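Local coordinates for synaptonemal complex protein 2 (PDB 5IWZ), which is a major component of the axial and lateral elements of meiotic synaptonemal complexes, needed for chromosome synapsis and for bringing in SYCP3, at residues Gln11-Cys16 with Val41-Ser46; Phe154-Cys159 with Asn196-Thr201; Lys178-Leu183 with Val223-Arg228. One frame throughout, in Å; residues are numbered along the deposited sequence.

In the fold
All three contacts lie in the helical N-terminal part of the protein, which is armadillo-repeat-like, and they follow the chain: interaction 1 closes before interactions 2 and 3 begin. Interaction 1, at the N-terminal end, joins helix 13-23 to strand 43-45; its centre is about 37 Å from that of interaction 2 and about 36 Å from that of interaction 3. Interactions 2 and 3 alternate along the chain, with centres about 12 Å apart. They interlock where helix 144-163 packs on helix 169-185, Ile155 CD1 lying 3.5 Å from Met179 CG. Helices 144-163, 169-185, 197-212 and 216-229 thus pack as one continuous body, which carries the solenoid onward from the end marked by interaction 1.

Interaction 1. Residues Gln11-Cys16 with Val41-Ser46; sequences QQLEKC and VKIKCS
Gln11 and Ile43 bring the two backbones together, their CA atoms 4.6 Å apart, and from there the chain enters helix 13-23 on one side and strand 43-45 on the other, the touching parts running 28° apart. Two waters fill in between the main chains. One donates to Gln11 O and Lys44 O and accepts from Glu14 N, tying the first turn of the helix to the strand; the second donates to Gln11 O and accepts from Lys44 N.

Among the side chains, Glu14 does most. Its CG stands anti to the backbone N (chi1 -179°) and the chain stays extended, which carries the carboxylate past Cys45 to Ser46. There it is gripped as a fork: Ser46 N donates to OE1 of Glu14 over 2.7 Å at 156°, and Ser46 OG donates to OE2 of Glu14, also over 2.7 Å, each oxygen using its syn lone pair. Two bonds at two oxygens should fix the rotation of the carboxylate, and Lys52 forms a salt bridge with OE2, probably favouring the charged form. OE1 also rests 3.3 Å from CA of Cys45.

On the buried side, Leu13 CB meets Ile43 CG2 at 3.8 Å, while helices 27-32 and 66-79 help enclose Leu13. On the solvent side, Gln11 CG comes to 3.9 Å from Lys42 O. Strand 43-45 pairs in parallel with strand 83-85, so this contact sets the first helix against the edge of a small mixed sheet at the N-terminal end of the armadillo-repeat-like domain.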
# COMPACT_ATOMS: atom_id res chain seq x y z
N GLN A 11 -14.04 11.31 -27.61
CA GLN A 11 -13.47 12.53 -28.17
C GLN A 11 -13.93 13.78 -27.45
O GLN A 11 -13.35 14.85 -27.65
CB GLN A 11 -13.83 12.63 -29.66
CG GLN A 11 -13.39 11.44 -30.48
CD GLN A 11 -13.97 11.47 -31.88
OE1 GLN A 11 -13.23 11.38 -32.86
NE2 GLN A 11 -15.29 11.60 -31.97
N GLN A 12 -14.95 13.67 -26.61
CA GLN A 12 -15.54 14.77 -25.86
C GLN A 12 -15.01 14.86 -24.44
O GLN A 12 -15.61 15.57 -23.62
CB GLN A 12 -17.06 14.59 -25.81
CG GLN A 12 -17.69 14.49 -27.16
CD GLN A 12 -18.13 15.84 -27.66
OE1 GLN A 12 -19.29 16.22 -27.49
NE2 GLN A 12 -17.20 16.57 -28.26
N LEU A 13 -13.91 14.16 -24.13
CA LEU A 13 -13.36 14.14 -22.78
C LEU A 13 -13.24 15.54 -22.19
O LEU A 13 -13.64 15.77 -21.05
CB LEU A 13 -11.98 13.46 -22.77
CG LEU A 13 -11.29 13.39 -21.40
CD1 LEU A 13 -12.11 12.61 -20.38
CD2 LEU A 13 -9.86 12.81 -21.49
N GLU A 14 -12.66 16.48 -22.95
CA GLU A 14 -12.47 17.82 -22.38
C GLU A 14 -13.81 18.49 -22.11
O GLU A 14 -13.98 19.16 -21.09
CB GLU A 14 -11.60 18.68 -23.29
CG GLU A 14 -11.37 20.07 -22.71
CD GLU A 14 -10.15 20.80 -23.28
OE1 GLU A 14 -9.40 20.22 -24.09
OE2 GLU A 14 -9.94 21.97 -22.89
N LYS A 15 -14.79 18.29 -23.00
CA LYS A 15 -16.11 18.86 -22.74
C LYS A 15 -16.75 18.23 -21.51
O LYS A 15 -17.42 18.92 -20.74
CB LYS A 15 -17.00 18.74 -23.97
CG LYS A 15 -16.61 19.72 -25.08
CD LYS A 15 -16.98 19.22 -26.47
CE LYS A 15 -16.76 20.30 -27.51
NZ LYS A 15 -18.01 20.97 -27.96
N CYS A 16 -16.51 16.93 -21.28
CA CYS A 16 -16.97 16.33 -20.03
C CYS A 16 -16.34 17.02 -18.83
O CYS A 16 -17.01 17.25 -17.81
CB CYS A 16 -16.65 14.83 -20.00
SG CYS A 16 -17.45 13.89 -21.31
N VAL A 41 -8.50 5.34 -31.17
CA VAL A 41 -9.17 6.63 -30.99
C VAL A 41 -8.19 7.71 -30.57
O VAL A 41 -7.29 7.49 -29.74
CB VAL A 41 -10.32 6.51 -29.97
CG1 VAL A 41 -11.14 7.82 -29.94
CG2 VAL A 41 -11.21 5.33 -30.31
N LYS A 42 -8.37 8.91 -31.13
CA LYS A 42 -7.59 10.09 -30.80
C LYS A 42 -8.50 11.09 -30.10
O LYS A 42 -9.52 11.52 -30.66
CB LYS A 42 -6.99 10.71 -32.06
CG LYS A 42 -6.09 9.75 -32.81
CD LYS A 42 -5.31 10.43 -33.91
CE LYS A 42 -3.98 9.74 -34.08
NZ LYS A 42 -3.92 8.50 -33.27
N ILE A 43 -8.13 11.46 -28.88
CA ILE A 43 -8.87 12.44 -28.09
C ILE A 43 -8.12 13.76 -28.19
O ILE A 43 -6.98 13.88 -27.74
CB ILE A 43 -9.02 12.01 -26.63
CG1 ILE A 43 -9.60 10.60 -26.55
CG2 ILE A 43 -9.90 13.00 -25.89
CD1 ILE A 43 -9.56 9.99 -25.14
N LYS A 44 -8.77 14.76 -28.78
CA LYS A 44 -8.17 16.07 -28.91
C LYS A 44 -8.41 16.87 -27.64
O LYS A 44 -9.55 17.02 -27.19
CB LYS A 44 -8.73 16.81 -30.12
CG LYS A 44 -8.42 18.29 -30.12
CD LYS A 44 -9.63 19.13 -30.48
CE LYS A 44 -9.38 20.60 -30.19
NZ LYS A 44 -9.30 20.87 -28.71
N CYS A 45 -7.34 17.39 -27.05
CA CYS A 45 -7.42 18.23 -25.87
C CYS A 45 -6.64 19.52 -26.09
O CYS A 45 -5.68 19.57 -26.87
CB CYS A 45 -6.89 17.52 -24.63
SG CYS A 45 -7.91 16.15 -24.16
N SER A 46 -7.04 20.55 -25.36
CA SER A 46 -6.45 21.86 -25.53
C SER A 46 -5.23 22.05 -24.63
O SER A 46 -4.92 21.24 -23.76
CB SER A 46 -7.47 22.95 -25.24
OG SER A 46 -7.62 23.08 -23.84
O HOH W 1 -11.59 16.36 -25.78
O HOH W 2 -11.37 14.69 -29.77

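Interaction 2. Residues Phe154-Cys159 with Asn196-Thr201; sequences FIPQIC and NQEMLT
Met199 is the bump here: its methyl protrudes from helix 197-212 to the surface of helix 144-163, in a helical stack consistent with an armadillo-like solenoid. The short axes of 154-159 and 197-201 run 28° apart and come no nearer than 10.7 Å, so Met199 has to reach across. Its CE drops into a shallow hollow made by Ile155 and Cys159, one turn apart on the same helix. Ile155 CG2 forms one wall, 3.9 Å from the Met199 CE, and Cys159 SG the other, 4.0 Å from that CE; the Met199 side chain crosses that of Ile155 at about a right angle. It bends at chi2 and again at chi3, which steers the methyl in.

Pro156 is the bump of the facing helix. Its CB lies 4.3 Å from Met199 SD, and Glu198, extended beyond CG, brings OE2 to 3.5 Å from Pro156 CB. Leu202 also touches Pro156, while Met206 meets Cys159, so the same two helices keep touching beyond the segments. Met182 of helix 169-185 also touches Ile155. At the start of helix 197-212 an Asx motif secures the turn that carries Met199: Met199 N donates to Asn196 OD1 over 2.9 Å, the donor tilted 15° from the carbonyl plane.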
# COMPACT_ATOMS: atom_id res chain seq x y z
N PHE A 154 8.25 12.52 -5.26
CA PHE A 154 7.37 11.66 -4.47
C PHE A 154 8.08 10.68 -3.54
O PHE A 154 7.48 10.29 -2.54
CB PHE A 154 6.40 10.89 -5.38
CG PHE A 154 5.14 11.66 -5.68
CD1 PHE A 154 4.09 11.66 -4.77
CD2 PHE A 154 5.02 12.41 -6.84
CE1 PHE A 154 2.94 12.37 -5.03
CE2 PHE A 154 3.86 13.13 -7.11
CZ PHE A 154 2.82 13.11 -6.20
N ILE A 155 9.35 10.31 -3.79
CA ILE A 155 10.09 9.52 -2.80
C ILE A 155 10.10 10.20 -1.42
O ILE A 155 9.80 9.52 -0.43
CB ILE A 155 11.51 9.20 -3.31
CG1 ILE A 155 11.46 8.33 -4.56
CG2 ILE A 155 12.33 8.52 -2.22
CD1 ILE A 155 10.78 7.04 -4.36
N PRO A 156 10.42 11.50 -1.29
CA PRO A 156 10.32 12.12 0.05
C PRO A 156 8.91 12.17 0.60
O PRO A 156 8.72 12.02 1.81
CB PRO A 156 10.91 13.53 -0.16
CG PRO A 156 10.98 13.73 -1.62
CD PRO A 156 11.11 12.38 -2.25
N GLN A 157 7.90 12.40 -0.26
CA GLN A 157 6.52 12.45 0.21
C GLN A 157 6.09 11.11 0.78
O GLN A 157 5.45 11.05 1.84
CB GLN A 157 5.58 12.83 -0.95
CG GLN A 157 5.76 14.22 -1.52
CD GLN A 157 5.11 15.29 -0.67
OE1 GLN A 157 4.28 15.00 0.18
NE2 GLN A 157 5.51 16.55 -0.89
N ILE A 158 6.39 10.03 0.07
CA ILE A 158 5.97 8.70 0.52
C ILE A 158 6.67 8.32 1.83
O ILE A 158 6.03 7.79 2.75
CB ILE A 158 6.21 7.67 -0.60
CG1 ILE A 158 5.30 8.02 -1.79
CG2 ILE A 158 5.96 6.24 -0.07
CD1 ILE A 158 5.48 7.13 -3.01
N CYS A 159 7.98 8.59 1.94
CA CYS A 159 8.68 8.31 3.19
C CYS A 159 8.07 9.07 4.36
O CYS A 159 7.86 8.51 5.44
CB CYS A 159 10.17 8.65 3.06
SG CYS A 159 11.13 7.64 1.92
N ASN A 196 22.08 14.52 0.35
CA ASN A 196 20.74 15.05 0.57
C ASN A 196 20.35 14.92 2.04
O ASN A 196 20.03 13.82 2.52
CB ASN A 196 19.73 14.33 -0.33
CG ASN A 196 18.37 15.01 -0.38
OD1 ASN A 196 17.60 14.95 0.59
ND2 ASN A 196 18.06 15.64 -1.51
N GLN A 197 20.38 16.04 2.76
CA GLN A 197 20.12 16.01 4.20
C GLN A 197 18.71 15.51 4.49
O GLN A 197 18.50 14.75 5.45
CB GLN A 197 20.32 17.40 4.80
CG GLN A 197 19.98 17.51 6.28
CD GLN A 197 20.82 16.61 7.15
OE1 GLN A 197 20.33 16.02 8.12
NE2 GLN A 197 22.11 16.51 6.83
N GLU A 198 17.73 15.93 3.69
CA GLU A 198 16.34 15.55 3.97
C GLU A 198 16.17 14.04 3.93
O GLU A 198 15.51 13.46 4.80
CB GLU A 198 15.38 16.22 2.99
CG GLU A 198 13.92 16.01 3.37
CD GLU A 198 12.97 16.03 2.17
OE1 GLU A 198 13.43 16.25 1.03
OE2 GLU A 198 11.75 15.83 2.38
N MET A 199 16.76 13.38 2.92
CA MET A 199 16.62 11.93 2.79
C MET A 199 17.28 11.21 3.96
O MET A 199 16.74 10.23 4.48
CB MET A 199 17.21 11.45 1.47
CG MET A 199 16.26 11.58 0.28
SD MET A 199 14.53 11.32 0.74
CE MET A 199 14.46 9.54 0.86
N LEU A 200 18.46 11.69 4.39
CA LEU A 200 19.16 11.04 5.49
C LEU A 200 18.34 11.10 6.77
O LEU A 200 18.27 10.12 7.51
CB LEU A 200 20.52 11.68 5.70
CG LEU A 200 21.60 11.22 4.72
CD1 LEU A 200 22.80 12.14 4.83
CD2 LEU A 200 22.01 9.77 4.98
N THR A 201 17.71 12.25 7.04
CA THR A 201 16.81 12.34 8.18
C THR A 201 15.61 11.41 8.03
O THR A 201 15.24 10.69 8.97
CB THR A 201 16.36 13.80 8.36
OG1 THR A 201 17.50 14.60 8.65
CG2 THR A 201 15.35 13.93 9.49

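Interaction 3. Residues Lys178-Leu183 with Val223-Arg228; sequences KMNLML and VEALCR
Glu224 meets Asn180 because its CG sits anti to the backbone N (chi1 171°) and the chain runs out straight, while Asn180 turns CG beside its own N, laying amide against carboxylate. The two planes differ by only 1° and stack, with Asn180 CG 3.5 Å from Glu224 CD. This is near-parallel helix packing, as expected of armadillo-like repeats: the axes of segments 178-183 and 223-228 run 23° apart. The amide is fixed from outside the pair as well, since Asn180 ND2 bonds to the carbonyl of Gly221, and OD1 of Asn180 rests 3.2 Å from Ala225 CA.

The small Ala225 accepts Met179, whose CE comes to 3.5 Å from the Ala225 CB. One turn on from Met179, Leu183 CB packs on Arg228 CD. Arg228 NH1 makes a salt bridge to Glu224 OE2 at 2.6 Å, weak as a hydrogen bond, and NH2 pairs with Asp184. With an alanine in place of Glu224, the Asn180 amide would probably lose the group stacked on it and Arg228 NH1 its carboxylate, though Asp184 would remain at NH2. Glu224 CD lies at the guanidinium edge, in plane, whereas the backbone O of Asn180 lies over one face, toward the rim, 3.7 Å from Arg228 NE.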
# COMPACT_ATOMS: atom_id res chain seq x y z
N LYS A 178 4.09 1.25 -3.90
CA LYS A 178 4.36 2.03 -5.11
C LYS A 178 5.77 2.59 -5.09
O LYS A 178 6.43 2.66 -6.13
CB LYS A 178 3.33 3.15 -5.25
CG LYS A 178 1.92 2.67 -5.59
CD LYS A 178 1.84 2.25 -7.04
CE LYS A 178 0.40 2.05 -7.49
NZ LYS A 178 -0.26 0.89 -6.80
N MET A 179 6.26 2.99 -3.91
CA MET A 179 7.63 3.52 -3.85
C MET A 179 8.66 2.44 -4.17
O MET A 179 9.63 2.70 -4.91
CB MET A 179 7.92 4.13 -2.48
CG MET A 179 9.40 4.49 -2.33
SD MET A 179 9.81 5.50 -0.89
CE MET A 179 9.76 4.28 0.41
N ASN A 180 8.48 1.23 -3.63
CA ASN A 180 9.41 0.14 -3.92
C ASN A 180 9.36 -0.27 -5.38
O ASN A 180 10.39 -0.65 -5.96
CB ASN A 180 9.13 -1.04 -2.97
CG ASN A 180 9.77 -0.82 -1.60
OD1 ASN A 180 10.86 -0.27 -1.53
ND2 ASN A 180 9.08 -1.17 -0.52
N LEU A 181 8.20 -0.18 -6.01
CA LEU A 181 8.10 -0.39 -7.45
C LEU A 181 8.89 0.67 -8.22
O LEU A 181 9.59 0.35 -9.19
CB LEU A 181 6.62 -0.39 -7.86
CG LEU A 181 6.24 -0.53 -9.32
CD1 LEU A 181 6.43 -1.97 -9.76
CD2 LEU A 181 4.79 -0.10 -9.51
N MET A 182 8.80 1.93 -7.80
CA MET A 182 9.54 2.99 -8.49
C MET A 182 11.04 2.80 -8.33
O MET A 182 11.81 2.99 -9.28
CB MET A 182 9.11 4.36 -7.96
CG MET A 182 7.65 4.66 -8.20
SD MET A 182 7.13 6.35 -7.86
CE MET A 182 7.76 6.69 -6.24
N LEU A 183 11.48 2.44 -7.12
CA LEU A 183 12.90 2.19 -6.93
C LEU A 183 13.35 0.97 -7.72
O LEU A 183 14.51 0.92 -8.14
CB LEU A 183 13.18 2.03 -5.44
CG LEU A 183 12.81 3.21 -4.54
CD1 LEU A 183 12.89 2.79 -3.08
CD2 LEU A 183 13.73 4.38 -4.81
N VAL A 223 12.14 -1.85 5.36
CA VAL A 223 13.45 -2.50 5.20
C VAL A 223 13.80 -2.59 3.73
O VAL A 223 14.94 -2.28 3.31
CB VAL A 223 13.45 -3.90 5.85
CG1 VAL A 223 14.74 -4.63 5.48
CG2 VAL A 223 13.31 -3.82 7.38
N GLU A 224 12.84 -3.01 2.91
CA GLU A 224 13.09 -3.13 1.47
C GLU A 224 13.43 -1.79 0.86
O GLU A 224 14.36 -1.69 0.05
CB GLU A 224 11.87 -3.73 0.76
CG GLU A 224 12.00 -3.69 -0.77
CD GLU A 224 10.76 -4.22 -1.50
OE1 GLU A 224 9.81 -4.68 -0.82
OE2 GLU A 224 10.74 -4.19 -2.75
N ALA A 225 12.69 -0.74 1.22
CA ALA A 225 13.01 0.58 0.69
C ALA A 225 14.41 1.01 1.12
O ALA A 225 15.20 1.50 0.30
CB ALA A 225 11.96 1.60 1.15
N LEU A 226 14.75 0.83 2.40
CA LEU A 226 16.06 1.24 2.88
C LEU A 226 17.17 0.48 2.16
O LEU A 226 18.22 1.06 1.86
CB LEU A 226 16.18 1.04 4.40
CG LEU A 226 15.30 1.96 5.28
CD1 LEU A 226 15.34 1.54 6.74
CD2 LEU A 226 15.64 3.45 5.12
N CYS A 227 16.95 -0.80 1.85
CA CYS A 227 17.98 -1.58 1.18
C CYS A 227 18.06 -1.27 -0.31
O CYS A 227 19.14 -1.39 -0.91
CB CYS A 227 17.77 -3.07 1.42
SG CYS A 227 18.03 -3.58 3.17
N ARG A 228 16.95 -0.87 -0.93
CA ARG A 228 17.01 -0.44 -2.33
C ARG A 228 17.73 0.90 -2.47
O ARG A 228 18.38 1.14 -3.50
CB ARG A 228 15.60 -0.32 -2.91
CG ARG A 228 14.79 -1.60 -2.93
CD ARG A 228 13.49 -1.44 -3.75
NE ARG A 228 13.71 -2.04 -5.05
CZ ARG A 228 13.27 -3.24 -5.40
NH1 ARG A 228 12.53 -3.95 -4.57
NH2 ARG A 228 13.57 -3.70 -6.61